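Local structure of thymine dioxygenase (Neurospora crassa, 5C3Q) at residues L13-L24 with A45-P54. The protein probably oxidises the methyl group of thymine as a 2-oxoglutarate-dependent, non-haem iron dioxygenase, binding thymine and 2-oxoglutarate beside the metal. Sequence-based numbering, arbitrary orientation.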
# COMPACT_ATOMS: atom_id res chain seq x y z
N LEU A 13 5.25 19.44 0.49
CA LEU A 13 4.59 18.19 0.86
C LEU A 13 4.47 18.15 2.38
O LEU A 13 5.48 18.10 3.08
CB LEU A 13 5.39 16.97 0.38
CG LEU A 13 4.83 15.59 0.74
CD1 LEU A 13 3.54 15.29 -0.02
CD2 LEU A 13 5.86 14.51 0.45
N VAL A 14 3.24 18.18 2.87
CA VAL A 14 2.98 18.09 4.31
C VAL A 14 2.14 16.85 4.59
O VAL A 14 0.97 16.78 4.20
CB VAL A 14 2.28 19.36 4.83
CG1 VAL A 14 1.98 19.26 6.32
CG2 VAL A 14 3.15 20.58 4.57
N ILE A 15 2.75 15.85 5.22
CA ILE A 15 2.04 14.63 5.60
C ILE A 15 1.82 14.68 7.10
O ILE A 15 2.78 14.61 7.87
CB ILE A 15 2.83 13.36 5.22
CG1 ILE A 15 3.09 13.35 3.70
CG2 ILE A 15 2.08 12.12 5.66
CD1 ILE A 15 4.01 12.24 3.22
N PRO A 16 0.55 14.81 7.54
CA PRO A 16 0.28 14.96 8.97
C PRO A 16 0.47 13.66 9.73
O PRO A 16 0.32 12.57 9.16
CB PRO A 16 -1.19 15.36 9.00
CG PRO A 16 -1.77 14.71 7.80
CD PRO A 16 -0.70 14.76 6.75
N LEU A 17 0.80 13.80 11.01
CA LEU A 17 0.83 12.70 11.96
C LEU A 17 -0.43 12.83 12.78
O LEU A 17 -0.66 13.87 13.40
CB LEU A 17 2.05 12.81 12.86
CG LEU A 17 2.18 11.81 14.00
CD1 LEU A 17 2.19 10.38 13.48
CD2 LEU A 17 3.45 12.11 14.79
N ILE A 18 -1.26 11.79 12.78
CA ILE A 18 -2.56 11.84 13.44
C ILE A 18 -2.70 10.69 14.43
O ILE A 18 -2.35 9.55 14.12
CB ILE A 18 -3.70 11.82 12.39
CG1 ILE A 18 -3.64 13.09 11.53
CG2 ILE A 18 -5.07 11.72 13.06
CD1 ILE A 18 -4.41 13.03 10.24
N ASP A 19 -3.18 11.01 15.62
CA ASP A 19 -3.41 10.03 16.67
C ASP A 19 -4.79 9.41 16.44
O ASP A 19 -5.81 10.02 16.77
CB ASP A 19 -3.33 10.69 18.05
CG ASP A 19 -3.58 9.72 19.18
OD1 ASP A 19 -4.20 8.66 18.96
OD2 ASP A 19 -3.15 10.03 20.31
N PHE A 20 -4.82 8.20 15.90
CA PHE A 20 -6.08 7.59 15.49
C PHE A 20 -7.01 7.26 16.66
O PHE A 20 -8.23 7.25 16.50
CB PHE A 20 -5.83 6.34 14.64
CG PHE A 20 -7.03 5.90 13.84
CD1 PHE A 20 -7.55 6.72 12.85
CD2 PHE A 20 -7.63 4.67 14.07
CE1 PHE A 20 -8.65 6.33 12.11
CE2 PHE A 20 -8.73 4.28 13.33
CZ PHE A 20 -9.24 5.10 12.35
N SER A 21 -6.43 7.02 17.84
CA SER A 21 -7.22 6.72 19.03
C SER A 21 -8.17 7.87 19.37
O SER A 21 -9.22 7.66 19.96
CB SER A 21 -6.31 6.40 20.23
OG SER A 21 -5.72 7.57 20.76
N LYS A 22 -7.80 9.09 18.98
CA LYS A 22 -8.65 10.26 19.20
C LYS A 22 -9.91 10.27 18.31
O LYS A 22 -10.93 10.84 18.69
CB LYS A 22 -7.84 11.55 19.05
CG LYS A 22 -6.77 11.66 20.14
CD LYS A 22 -5.96 12.95 20.05
CE LYS A 22 -5.13 13.14 21.32
NZ LYS A 22 -4.34 14.39 21.31
N PHE A 23 -9.84 9.63 17.14
CA PHE A 23 -11.06 9.42 16.33
C PHE A 23 -11.93 8.32 16.94
O PHE A 23 -13.15 8.45 16.99
CB PHE A 23 -10.73 9.07 14.87
CG PHE A 23 -11.94 8.69 14.07
CD1 PHE A 23 -12.87 9.65 13.68
CD2 PHE A 23 -12.19 7.36 13.72
CE1 PHE A 23 -14.00 9.31 12.95
CE2 PHE A 23 -13.31 7.01 12.99
CZ PHE A 23 -14.22 7.98 12.60
N LEU A 24 -11.30 7.25 17.40
CA LEU A 24 -12.03 6.10 17.92
C LEU A 24 -12.60 6.31 19.33
O LEU A 24 -13.70 5.85 19.62
CB LEU A 24 -11.15 4.84 17.91
CG LEU A 24 -10.73 4.33 16.53
CD1 LEU A 24 -9.83 3.11 16.69
CD2 LEU A 24 -11.94 3.98 15.66
N ALA A 45 -2.04 15.99 0.55
CA ALA A 45 -0.85 15.16 0.31
C ALA A 45 -1.19 13.79 -0.29
O ALA A 45 -0.36 13.19 -0.97
CB ALA A 45 -0.08 14.97 1.60
N GLY A 46 -2.38 13.29 -0.00
CA GLY A 46 -2.76 11.93 -0.39
C GLY A 46 -2.22 10.88 0.56
O GLY A 46 -2.51 9.69 0.39
N PHE A 47 -1.46 11.32 1.56
CA PHE A 47 -0.76 10.48 2.51
C PHE A 47 -0.97 11.03 3.92
O PHE A 47 -0.99 12.25 4.10
CB PHE A 47 0.75 10.51 2.22
CG PHE A 47 1.23 9.41 1.32
CD1 PHE A 47 1.00 9.47 -0.05
CD2 PHE A 47 1.95 8.35 1.82
CE1 PHE A 47 1.45 8.46 -0.89
CE2 PHE A 47 2.40 7.33 0.99
CZ PHE A 47 2.16 7.39 -0.37
N ILE A 48 -1.12 10.14 4.90
CA ILE A 48 -1.05 10.50 6.32
C ILE A 48 -0.24 9.44 7.09
O ILE A 48 -0.02 8.34 6.58
CB ILE A 48 -2.46 10.64 6.96
CG1 ILE A 48 -3.20 9.30 6.95
CG2 ILE A 48 -3.26 11.70 6.21
CD1 ILE A 48 -4.54 9.33 7.66
N TYR A 49 0.22 9.80 8.29
CA TYR A 49 0.74 8.82 9.24
C TYR A 49 -0.27 8.72 10.37
O TYR A 49 -0.73 9.74 10.88
CB TYR A 49 2.07 9.26 9.86
CG TYR A 49 3.33 9.10 9.04
CD1 TYR A 49 3.39 9.52 7.72
CD2 TYR A 49 4.49 8.59 9.62
CE1 TYR A 49 4.57 9.41 6.99
CE2 TYR A 49 5.67 8.47 8.90
CZ TYR A 49 5.71 8.89 7.59
OH TYR A 49 6.88 8.77 6.88
N LEU A 50 -0.60 7.49 10.77
CA LEU A 50 -1.43 7.26 11.94
C LEU A 50 -0.62 6.63 13.05
O LEU A 50 0.15 5.70 12.81
CB LEU A 50 -2.61 6.35 11.60
CG LEU A 50 -3.64 6.88 10.61
CD1 LEU A 50 -4.71 5.83 10.39
CD2 LEU A 50 -4.25 8.19 11.10
N LYS A 51 -0.80 7.13 14.27
CA LYS A 51 -0.25 6.52 15.48
C LYS A 51 -1.40 6.06 16.37
O LYS A 51 -2.55 6.46 16.17
CB LYS A 51 0.67 7.50 16.23
CG LYS A 51 0.01 8.80 16.68
CD LYS A 51 1.04 9.82 17.16
CE LYS A 51 1.50 9.56 18.58
NZ LYS A 51 2.57 10.52 18.98
N ASN A 52 -1.08 5.22 17.35
CA ASN A 52 -2.07 4.67 18.28
C ASN A 52 -3.27 4.05 17.58
O ASN A 52 -4.42 4.35 17.90
CB ASN A 52 -2.51 5.73 19.29
CG ASN A 52 -1.35 6.25 20.12
OD1 ASN A 52 -0.36 5.55 20.32
ND2 ASN A 52 -1.47 7.47 20.60
N ILE A 53 -2.98 3.20 16.60
CA ILE A 53 -4.02 2.42 15.92
C ILE A 53 -4.35 1.20 16.78
O ILE A 53 -3.56 0.83 17.65
CB ILE A 53 -3.59 2.00 14.49
CG1 ILE A 53 -2.23 1.29 14.49
CG2 ILE A 53 -3.54 3.22 13.58
CD1 ILE A 53 -1.98 0.44 13.26
N PRO A 54 -5.51 0.56 16.53
CA PRO A 54 -5.89 -0.59 17.36
C PRO A 54 -4.98 -1.84 17.23
O PRO A 54 -5.01 -2.70 18.12
CB PRO A 54 -7.31 -0.92 16.88
CG PRO A 54 -7.78 0.29 16.16
CD PRO A 54 -6.55 0.89 15.55
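Leu17 pairs with Tyr49, Ile18 with Leu50 and Asp19 with Lys51, which sets strands 17-19 and 47-51 in parallel register. Their N-to-C directions diverge by 35°, and four backbone bonds join Tyr49 N–Pro16 O, Ile18 N–Tyr49 O, Lys51 N–Ile18 O and Phe20 N–Lys51 O. On the face bearing Leu17, its CG lies anti to the backbone N (chi1 175°), which brings CD1 to 3.8 Å from Tyr49 CB and against Lys51 CD; the lysine chain passes it at about a right angle. Ile15 crosses Tyr49 obliquely, its CG2 3.6 Å from Tyr49 CD1, while Ile15 CD1 lies beside Phe47 CB. On the face of Ile18 and Leu50 the side-chain contacts between the segments are apolar: Leu50 CD2 touches Ile18 CB at 3.9 Å, and Leu50 CD1 approaches Phe20 CD1 obliquely to the ring. At the end of the pairing, Asp19 OD1 accepts from Ser21 OG at 2.6 Å, on the syn side but tilted out of the carboxylate plane, and, weakly, from Ser21 N, capping the turn into the helix. Asp19 OD2 takes a weak bond from Asn52 ND2 (3.1 Å), the carboxylate and amide planes standing 68° apart. Leu24 CD1 meets Pro54 CG at 3.5 Å. Helices 21-25 and 28-44 connect the strands, a beta-alpha-beta crossover near one end of the double-stranded beta-helix fold's large mixed sheet. Helix 28-44 packs on Ile18 and Ile48, helix 147-173 covers Phe20, and strand 251-256 flanks 47-51 antiparallel; separately, the Phe47 ring meets metal ligand His273, of strand 273-275, edge-to-face.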